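Local coordinates for ABC-type phosphate transport system, periplasmic component (Lactobacillus brevis, PDB 4ECF), which probably serves as the solute-binding component of a PstSACB-type ABC transporter, capturing phosphate outside the cytoplasmic membrane for import, at residues I55-F61 against S206-T212; L45-Q49 against Q65-N69; I104-T110 against I122-N126. All coordinates share one frame; numbering follows the deposited sequence.

In the fold
Contacts 1 and 2 lie side by side, their centres about 11 Å apart. Helix 41-50, which carries the first segment of contact 2, packs on contact 1: Leu45 and Ile48 touch Ser58, Gly56 and Tyr211. Along the chain the segments alternate, 45-49, 55-61, 65-69 and 206-212. Contact 3 comes between the two strands of contact 1 in sequence, and both reach the same mixed sheet, yet their centres are about 29 Å apart, on opposite sides of the chain's centre. Such a separation is consistent with the two-lobed fold of periplasmic binding proteins, whose ligand site lies between the lobes; a phosphate ion is bound beside Asp59 of contact 1.

Contact 1: residues I55-F61 against S206-T212; sequences IGNSDLF and SYEHLYT
Gly56 and Tyr211 form one hydrogen-bonded pair, with Gly56 N to Tyr211 O at 2.8 Å, and Ser58 and His209 form the next, with His209 N to Ser58 O at 2.8 Å. Four backbone bonds in all join strands 55-58 and 206-212, whose short axes run antiparallel at 154°. Asn57 and Leu210 make the non-hydrogen-bonded pair between them. There the two side chains lie alongside each other, pointing the same way, and Leu210 CD2 comes to 3.2 Å from Asn57 OD1, a buried oxygen with no polar partner in the model.

This ladder belongs to the mixed sheet of the periplasmic binding protein fold, where strand 55-58 sits between strands 4-10 and 205-213. Past its end the chain turns at Asp59, whose carbonyl oxygen accepts from Ser206 OG (3.0 Å) on a lone pair and also from a water that is hydrogen-bonded to His209 NE2. Asp59 OD1 lies 2.6 Å from Glu208 OE1, so one carboxyl group probably holds a proton; Ser11 OG hydrogen-bonds OD1, and a phosphate ion lies close to OD2.

Among the aromatic contacts, His209 meets Phe61 edge-to-face, planes at 73°, with CE1 over the centre of the phenyl ring; CG anti to the carbonyl carbon (chi1 -56°) carries the imidazole there. Leu60 O stands 3.3 Å above one face of the His209 ring, while the bonds of ND1 to Asp75 and of NE2 to the water would hold its rotation.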
loop_
_atom_site.group_PDB
_atom_site.type_symbol
_atom_site.label_atom_id
_atom_site.label_comp_id
_atom_site.label_asym_id
_atom_site.label_seq_id
_atom_site.Cartn_x
_atom_site.Cartn_y
_atom_site.Cartn_z
ATOM N N ILE A 55 -3.987 8.901 -14.962
ATOM C CA ILE A 55 -4.423 8.284 -13.678
ATOM C C ILE A 55 -3.323 8.442 -12.647
ATOM O O ILE A 55 -2.178 8.139 -12.917
ATOM C CB ILE A 55 -4.746 6.785 -13.843
ATOM C CG1 ILE A 55 -5.885 6.608 -14.830
ATOM C CG2 ILE A 55 -5.081 6.161 -12.477
ATOM C CD1 ILE A 55 -6.270 5.167 -15.114
ATOM N N GLY A 56 -3.707 8.931 -11.454
ATOM C CA GLY A 56 -2.843 8.957 -10.287
ATOM C C GLY A 56 -3.222 7.823 -9.370
ATOM O O GLY A 56 -4.365 7.730 -8.892
ATOM N N ASN A 57 -2.301 6.907 -9.159
ATOM C CA ASN A 57 -2.510 5.736 -8.309
ATOM C C ASN A 57 -2.162 6.112 -6.882
ATOM O O ASN A 57 -1.020 6.534 -6.632
ATOM C CB ASN A 57 -1.578 4.617 -8.783
ATOM C CG ASN A 57 -1.863 4.112 -10.200
ATOM O OD1 ASN A 57 -2.940 4.347 -10.789
ATOM N ND2 ASN A 57 -0.890 3.421 -10.758
ATOM N N SER A 58 -3.098 5.929 -5.954
ATOM C CA SER A 58 -2.919 6.416 -4.593
ATOM C C SER A 58 -3.482 5.433 -3.552
ATOM O O SER A 58 -4.587 4.899 -3.726
ATOM C CB SER A 58 -3.618 7.746 -4.437
ATOM O OG SER A 58 -3.556 8.282 -3.113
ATOM N N ASP A 59 -2.761 5.277 -2.451
ATOM C CA ASP A 59 -3.271 4.573 -1.256
ATOM C C ASP A 59 -4.019 5.463 -0.302
ATOM O O ASP A 59 -4.534 4.978 0.720
ATOM C CB ASP A 59 -2.113 3.918 -0.439
ATOM C CG ASP A 59 -1.105 3.236 -1.297
ATOM O OD1 ASP A 59 -1.476 2.505 -2.219
ATOM O OD2 ASP A 59 0.108 3.380 -0.987
ATOM N N LEU A 60 -4.063 6.755 -0.586
ATOM C CA LEU A 60 -4.655 7.749 0.303
ATOM C C LEU A 60 -5.775 8.528 -0.405
ATOM O O LEU A 60 -5.774 8.698 -1.644
ATOM C CB LEU A 60 -3.600 8.747 0.802
ATOM C CG LEU A 60 -2.378 8.144 1.488
ATOM C CD1 LEU A 60 -1.377 9.254 1.864
ATOM C CD2 LEU A 60 -2.771 7.276 2.715
ATOM N N PHE A 61 -6.704 9.066 0.363
ATOM C CA PHE A 61 -7.601 10.102 -0.180
ATOM C C PHE A 61 -6.779 11.337 -0.561
ATOM O O PHE A 61 -5.804 11.676 0.155
ATOM C CB PHE A 61 -8.714 10.436 0.817
ATOM C CG PHE A 61 -9.749 9.352 0.938
ATOM C CD1 PHE A 61 -9.540 8.251 1.759
ATOM C CD2 PHE A 61 -10.929 9.425 0.241
ATOM C CE1 PHE A 61 -10.493 7.256 1.883
ATOM C CE2 PHE A 61 -11.891 8.424 0.350
ATOM C CZ PHE A 61 -11.670 7.349 1.192
ATOM N N SER A 206 -5.524 0.204 3.743
ATOM C CA SER A 206 -6.139 1.410 3.171
ATOM C C SER A 206 -6.933 1.078 1.915
ATOM O O SER A 206 -6.775 0.006 1.346
ATOM C CB SER A 206 -5.109 2.493 2.852
ATOM O OG SER A 206 -4.343 2.160 1.702
ATOM N N TYR A 207 -7.722 2.050 1.463
ATOM C CA TYR A 207 -8.396 1.951 0.184
ATOM C C TYR A 207 -7.381 2.318 -0.904
ATOM O O TYR A 207 -6.484 3.128 -0.683
ATOM C CB TYR A 207 -9.619 2.886 0.096
ATOM C CG TYR A 207 -10.700 2.562 1.117
ATOM C CD1 TYR A 207 -11.569 1.484 0.944
ATOM C CD2 TYR A 207 -10.839 3.346 2.258
ATOM C CE1 TYR A 207 -12.557 1.193 1.903
ATOM C CE2 TYR A 207 -11.814 3.053 3.216
ATOM C CZ TYR A 207 -12.692 1.980 2.999
ATOM O OH TYR A 207 -13.681 1.678 3.956
ATOM N N GLU A 208 -7.510 1.644 -2.034
ATOM C CA GLU A 208 -6.723 1.913 -3.255
ATOM C C GLU A 208 -7.539 2.734 -4.219
ATOM O O GLU A 208 -8.708 2.391 -4.526
ATOM C CB GLU A 208 -6.318 0.612 -3.924
ATOM C CG GLU A 208 -5.396 -0.264 -3.082
ATOM C CD GLU A 208 -3.986 0.266 -2.957
ATOM O OE1 GLU A 208 -3.814 1.445 -2.534
ATOM O OE2 GLU A 208 -3.076 -0.521 -3.279
ATOM N N HIS A 209 -6.923 3.811 -4.738
ATOM C CA HIS A 209 -7.616 4.834 -5.533
ATOM C C HIS A 209 -6.979 5.010 -6.898
ATOM O O HIS A 209 -5.726 5.050 -7.001
ATOM C CB HIS A 209 -7.521 6.181 -4.848
ATOM C CG HIS A 209 -8.041 6.224 -3.449
ATOM N ND1 HIS A 209 -9.198 6.840 -3.118
ATOM C CD2 HIS A 209 -7.434 5.847 -2.275
ATOM C CE1 HIS A 209 -9.348 6.811 -1.758
ATOM N NE2 HIS A 209 -8.267 6.176 -1.247
ATOM N N LEU A 210 -7.812 5.143 -7.927
ATOM C CA LEU A 210 -7.354 5.549 -9.280
ATOM C C LEU A 210 -7.939 6.940 -9.516
ATOM O O LEU A 210 -9.105 7.053 -9.847
ATOM C CB LEU A 210 -7.809 4.570 -10.351
ATOM C CG LEU A 210 -7.323 3.114 -10.213
ATOM C CD1 LEU A 210 -7.813 2.270 -11.371
ATOM C CD2 LEU A 210 -5.812 3.041 -10.109
ATOM N N TYR A 211 -7.223 7.987 -9.173
ATOM C CA TYR A 211 -7.677 9.339 -9.378
ATOM C C TYR A 211 -7.506 9.810 -10.797
ATOM O O TYR A 211 -6.459 9.549 -11.428
ATOM C CB TYR A 211 -6.874 10.283 -8.452
ATOM C CG TYR A 211 -7.463 10.396 -7.051
ATOM C CD1 TYR A 211 -8.601 11.185 -6.808
ATOM C CD2 TYR A 211 -6.938 9.661 -5.987
ATOM C CE1 TYR A 211 -9.131 11.289 -5.525
ATOM C CE2 TYR A 211 -7.473 9.764 -4.688
ATOM C CZ TYR A 211 -8.571 10.539 -4.461
ATOM O OH TYR A 211 -9.104 10.650 -3.173
ATOM N N THR A 212 -8.496 10.593 -11.239
ATOM C CA THR A 212 -8.444 11.326 -12.517
ATOM C C THR A 212 -8.645 12.828 -12.303
ATOM O O THR A 212 -9.125 13.266 -11.262
ATOM C CB THR A 212 -9.465 10.770 -13.523
ATOM O OG1 THR A 212 -10.787 10.969 -13.018
ATOM C CG2 THR A 212 -9.175 9.232 -13.823
HETATM O O HOH W 1 -7.324 5.333 1.241
#

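Contact 2: residues L45-Q49 against Q65-N69; sequences LSQIQ and QKGIN. With EDO (1,2-ethanediol), chain E.
Gln65 runs past Leu45 in the opposite direction, its chain extended beyond CG, and its OE1 comes to 3.4 Å from Leu45 CD1. The amide nitrogen of Gln65 reaches the helix backbone at Gly42 O, an oxygen that also accepts from Ser46 OG. Gln65 opens a type II beta turn ending at Ile68, closed by a long bond of 3.3 Å from Ile68 N to Gln65 O. Gly67 occupies the third position of this turn with a positive phi of 90°, and its carbonyl oxygen accepts from Gln49 NE2 at 3.0 Å. That bond is nearly straight (175° at the hydrogen), and the acceptor lies in the Gln49 amide plane. Gln49 reaches this far because CG is anti to N (chi1 163°) and the chain continues extended. The turn belongs to the loop joining strand 55-58 to strand 73-87, which is thereby fastened to helix 41-50 at the surface of the protein.

Ile68 lays CD1 over the helix backbone, 3.6 Å from Leu45 O and 3.9 Å from Leu45 CB. At Asn69 the backbone N donates to Gln49 OE1 (2.7 Å), in the carbonyl plane of the amide.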
loop_
_atom_site.group_PDB
_atom_site.type_symbol
_atom_site.label_atom_id
_atom_site.label_comp_id
_atom_site.label_asym_id
_atom_site.label_seq_id
_atom_site.Cartn_x
_atom_site.Cartn_y
_atom_site.Cartn_z
ATOM N N LEU A 45 -0.460 11.560 -6.774
ATOM C CA LEU A 45 -1.336 12.677 -6.516
ATOM C C LEU A 45 -0.814 13.978 -7.120
ATOM O O LEU A 45 -1.570 14.736 -7.736
ATOM C CB LEU A 45 -1.624 12.815 -5.019
ATOM C CG LEU A 45 -2.405 11.661 -4.383
ATOM C CD1 LEU A 45 -2.444 11.825 -2.874
ATOM C CD2 LEU A 45 -3.808 11.539 -4.988
ATOM N N SER A 46 0.475 14.251 -6.956
ATOM C CA SER A 46 1.023 15.474 -7.547
ATOM C C SER A 46 0.934 15.492 -9.073
ATOM O O SER A 46 0.590 16.535 -9.670
ATOM C CB SER A 46 2.481 15.656 -7.110
ATOM O OG SER A 46 2.537 15.899 -5.709
ATOM N N GLN A 47 1.182 14.348 -9.713
ATOM C CA GLN A 47 1.188 14.303 -11.186
ATOM C C GLN A 47 -0.238 14.383 -11.756
ATOM O O GLN A 47 -0.458 15.061 -12.750
ATOM C CB GLN A 47 1.887 13.060 -11.708
ATOM C CG GLN A 47 3.394 13.089 -11.440
ATOM C CD GLN A 47 4.066 14.195 -12.208
ATOM O OE1 GLN A 47 4.139 14.131 -13.429
ATOM N NE2 GLN A 47 4.570 15.203 -11.491
ATOM N N ILE A 48 -1.189 13.766 -11.080
ATOM C CA ILE A 48 -2.563 13.858 -11.573
ATOM C C ILE A 48 -3.092 15.285 -11.392
ATOM O O ILE A 48 -3.770 15.830 -12.292
ATOM C CB ILE A 48 -3.491 12.748 -11.023
ATOM C CG1 ILE A 48 -4.830 12.717 -11.809
ATOM C CG2 ILE A 48 -3.799 12.923 -9.543
ATOM C CD1 ILE A 48 -4.656 12.383 -13.292
ATOM N N GLN A 49 -2.780 15.920 -10.262
ATOM C CA GLN A 49 -3.163 17.336 -10.071
ATOM C C GLN A 49 -2.597 18.220 -11.162
ATOM O O GLN A 49 -3.266 19.147 -11.630
ATOM C CB GLN A 49 -2.777 17.857 -8.700
ATOM C CG GLN A 49 -2.746 19.358 -8.553
ATOM C CD GLN A 49 -2.749 19.760 -7.099
ATOM O OE1 GLN A 49 -3.797 19.699 -6.475
ATOM N NE2 GLN A 49 -1.586 20.139 -6.545
ATOM N N GLN A 65 -2.979 14.663 1.505
ATOM C CA GLN A 65 -1.653 15.125 1.106
ATOM C C GLN A 65 -1.659 16.645 1.015
ATOM O O GLN A 65 -2.442 17.237 0.267
ATOM C CB GLN A 65 -1.255 14.532 -0.252
ATOM C CG GLN A 65 0.123 14.997 -0.742
ATOM C CD GLN A 65 0.658 14.135 -1.866
ATOM O OE1 GLN A 65 0.550 12.897 -1.801
ATOM N NE2 GLN A 65 1.241 14.771 -2.913
ATOM N N LYS A 66 -0.791 17.292 1.797
ATOM C CA LYS A 66 -0.716 18.758 1.781
ATOM C C LYS A 66 -0.417 19.270 0.375
ATOM O O LYS A 66 0.459 18.737 -0.310
ATOM C CB LYS A 66 0.363 19.278 2.742
ATOM C CG LYS A 66 0.154 18.900 4.205
ATOM C CD LYS A 66 0.824 19.902 5.158
ATOM C CE LYS A 66 1.642 19.228 6.258
ATOM N NZ LYS A 66 0.962 18.062 6.887
ATOM N N GLY A 67 -1.172 20.278 -0.056
ATOM C CA GLY A 67 -0.974 20.940 -1.352
ATOM C C GLY A 67 -1.740 20.350 -2.525
ATOM O O GLY A 67 -1.633 20.835 -3.659
ATOM N N ILE A 68 -2.496 19.285 -2.269
ATOM C CA ILE A 68 -3.355 18.689 -3.299
ATOM C C ILE A 68 -4.773 19.244 -3.144
ATOM O O ILE A 68 -5.353 19.172 -2.041
ATOM C CB ILE A 68 -3.379 17.126 -3.198
ATOM C CG1 ILE A 68 -1.960 16.524 -3.273
ATOM C CG2 ILE A 68 -4.355 16.513 -4.216
ATOM C CD1 ILE A 68 -1.274 16.636 -4.642
ATOM N N ASN A 69 -5.316 19.814 -4.215
ATOM C CA ASN A 69 -6.720 20.241 -4.253
ATOM C C ASN A 69 -7.633 19.073 -4.656
ATOM O O ASN A 69 -7.825 18.772 -5.839
ATOM C CB ASN A 69 -6.887 21.444 -5.190
ATOM C CG ASN A 69 -8.301 22.007 -5.196
ATOM O OD1 ASN A 69 -9.166 21.589 -4.423
ATOM N ND2 ASN A 69 -8.543 22.963 -6.088
HETATM C C1 EDO E . 5.733 11.498 -16.196
HETATM O O1 EDO E . 6.662 10.456 -16.514
HETATM C C2 EDO E . 4.663 10.959 -15.272
HETATM O O2 EDO E . 4.394 11.810 -14.142
#

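Contact 3: residues I104-T110 against I122-N126; sequences IFTGQIT and IVLIN
Leu124 CG lies anti to its carbonyl carbon (chi1 -60°) and CD1 continues the chain in extended form, which carries both methyls up to the end of helix 98-105. Leu124 CD1 lodges 3.6 Å from Phe105 O, and Leu124 CD2 touches Ile104 CG2 at 3.7 Å. The latter methyl also sits over the centre of the Phe105 ring in a CH-pi contact, 4.2 Å from the centroid and 12° off the normal. Phe105 turns the edge of its ring toward Asn126: Asn126 ND2, hydrogen-bonded to Tyr172 OH, lies 4.0 Å from Phe105 CE1.

The helix finishes in a Schellman motif: Gly107, with a phi of 87°, carries the chain out of the last turn and back toward the start of strand 123-127. Ile170 of the neighbouring strand 169-174 touches Ile104, Phe105, Ile122 and Leu124, so the helix end packs against the sheet on two adjacent strands.

Ile122 also has an extended side chain, and its CD1 meets Ile104 CG1 at 3.8 Å and Ile109 CG2 at 3.9 Å. Its backbone N donates to Thr110 O at 2.9 Å, almost straight, from above the carbonyl plane. A water donates to both Thr110 O and Ile122 O, bridging the two segments.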
loop_
_atom_site.group_PDB
_atom_site.type_symbol
_atom_site.label_atom_id
_atom_site.label_comp_id
_atom_site.label_asym_id
_atom_site.label_seq_id
_atom_site.Cartn_x
_atom_site.Cartn_y
_atom_site.Cartn_z
ATOM N N ILE A 104 10.070 0.133 18.852
ATOM C CA ILE A 104 11.111 -0.142 17.842
ATOM C C ILE A 104 11.242 0.990 16.835
ATOM O O ILE A 104 12.349 1.459 16.557
ATOM C CB ILE A 104 10.891 -1.527 17.168
ATOM C CG1 ILE A 104 11.213 -2.620 18.208
ATOM C CG2 ILE A 104 11.703 -1.674 15.859
ATOM C CD1 ILE A 104 10.884 -4.044 17.804
ATOM N N PHE A 105 10.129 1.425 16.269
ATOM C CA PHE A 105 10.176 2.470 15.228
ATOM C C PHE A 105 10.553 3.859 15.761
ATOM O O PHE A 105 11.071 4.680 15.000
ATOM C CB PHE A 105 8.886 2.473 14.398
ATOM C CG PHE A 105 8.943 1.520 13.224
ATOM C CD1 PHE A 105 9.477 1.938 12.017
ATOM C CD2 PHE A 105 8.591 0.188 13.357
ATOM C CE1 PHE A 105 9.573 1.053 10.932
ATOM C CE2 PHE A 105 8.682 -0.695 12.296
ATOM C CZ PHE A 105 9.198 -0.261 11.082
ATOM N N THR A 106 10.315 4.105 17.048
ATOM C CA THR A 106 10.781 5.339 17.670
ATOM C C THR A 106 12.206 5.286 18.171
ATOM O O THR A 106 12.726 6.318 18.670
ATOM C CB THR A 106 9.850 5.795 18.792
ATOM O OG1 THR A 106 9.868 4.812 19.804
ATOM C CG2 THR A 106 8.434 6.043 18.236
ATOM N N GLY A 107 12.840 4.108 18.161
ATOM C CA GLY A 107 14.218 3.973 18.638
ATOM C C GLY A 107 14.397 3.717 20.122
ATOM O O GLY A 107 15.517 3.751 20.632
ATOM N N GLN A 108 13.314 3.508 20.854
ATOM C CA GLN A 108 13.406 3.195 22.268
ATOM C C GLN A 108 13.944 1.791 22.547
ATOM O O GLN A 108 14.568 1.559 23.565
ATOM C CB GLN A 108 12.032 3.331 22.923
ATOM C CG GLN A 108 11.509 4.758 22.914
ATOM C CD GLN A 108 10.107 4.794 23.411
ATOM O OE1 GLN A 108 9.879 4.636 24.612
ATOM N NE2 GLN A 108 9.154 4.916 22.507
ATOM N N ILE A 109 13.642 0.851 21.659
ATOM C CA ILE A 109 14.177 -0.505 21.688
ATOM C C ILE A 109 15.120 -0.614 20.500
ATOM O O ILE A 109 14.765 -0.236 19.372
ATOM C CB ILE A 109 13.057 -1.544 21.551
ATOM C CG1 ILE A 109 12.275 -1.660 22.881
ATOM C CG2 ILE A 109 13.614 -2.907 21.132
ATOM C CD1 ILE A 109 10.991 -2.472 22.753
ATOM N N THR A 110 16.358 -1.037 20.753
ATOM C CA THR A 110 17.382 -1.011 19.688
ATOM C C THR A 110 18.010 -2.382 19.364
ATOM O O THR A 110 18.811 -2.481 18.459
ATOM C CB THR A 110 18.530 -0.042 20.053
ATOM O OG1 THR A 110 19.126 -0.470 21.268
ATOM C CG2 THR A 110 18.002 1.416 20.179
ATOM N N ILE A 122 18.828 -3.694 15.817
ATOM C CA ILE A 122 17.715 -3.460 14.899
ATOM C C ILE A 122 18.127 -2.427 13.849
ATOM O O ILE A 122 18.801 -1.433 14.190
ATOM C CB ILE A 122 16.475 -2.966 15.650
ATOM C CG1 ILE A 122 16.062 -3.995 16.696
ATOM C CG2 ILE A 122 15.361 -2.574 14.658
ATOM C CD1 ILE A 122 14.841 -3.603 17.526
ATOM N N VAL A 123 17.763 -2.668 12.587
ATOM C CA VAL A 123 17.980 -1.708 11.526
ATOM C C VAL A 123 16.635 -1.317 10.966
ATOM O O VAL A 123 15.981 -2.131 10.275
ATOM C CB VAL A 123 18.840 -2.318 10.378
ATOM C CG1 VAL A 123 19.015 -1.316 9.237
ATOM C CG2 VAL A 123 20.190 -2.800 10.906
ATOM N N LEU A 124 16.216 -0.084 11.241
ATOM C CA LEU A 124 14.957 0.420 10.703
ATOM C C LEU A 124 15.153 0.759 9.241
ATOM O O LEU A 124 16.143 1.407 8.853
ATOM C CB LEU A 124 14.485 1.676 11.475
ATOM C CG LEU A 124 14.230 1.495 12.967
ATOM C CD1 LEU A 124 13.891 2.850 13.582
ATOM C CD2 LEU A 124 13.164 0.446 13.252
ATOM N N ILE A 125 14.198 0.316 8.426
ATOM C CA ILE A 125 14.133 0.701 7.019
ATOM C C ILE A 125 12.794 1.395 6.791
ATOM O O ILE A 125 11.748 0.843 7.098
ATOM C CB ILE A 125 14.275 -0.537 6.098
ATOM C CG1 ILE A 125 15.541 -1.339 6.440
ATOM C CG2 ILE A 125 14.242 -0.118 4.631
ATOM C CD1 ILE A 125 16.828 -0.661 6.079
ATOM N N ASN A 126 12.826 2.621 6.288
ATOM C CA ASN A 126 11.599 3.382 6.061
ATOM C C ASN A 126 11.403 3.644 4.586
ATOM O O ASN A 126 12.348 3.564 3.779
ATOM C CB ASN A 126 11.659 4.731 6.801
ATOM C CG ASN A 126 11.224 4.606 8.239
ATOM O OD1 ASN A 126 11.972 4.969 9.139
ATOM N ND2 ASN A 126 10.021 4.142 8.458
HETATM O O HOH W 2 19.240 -0.275 16.551
#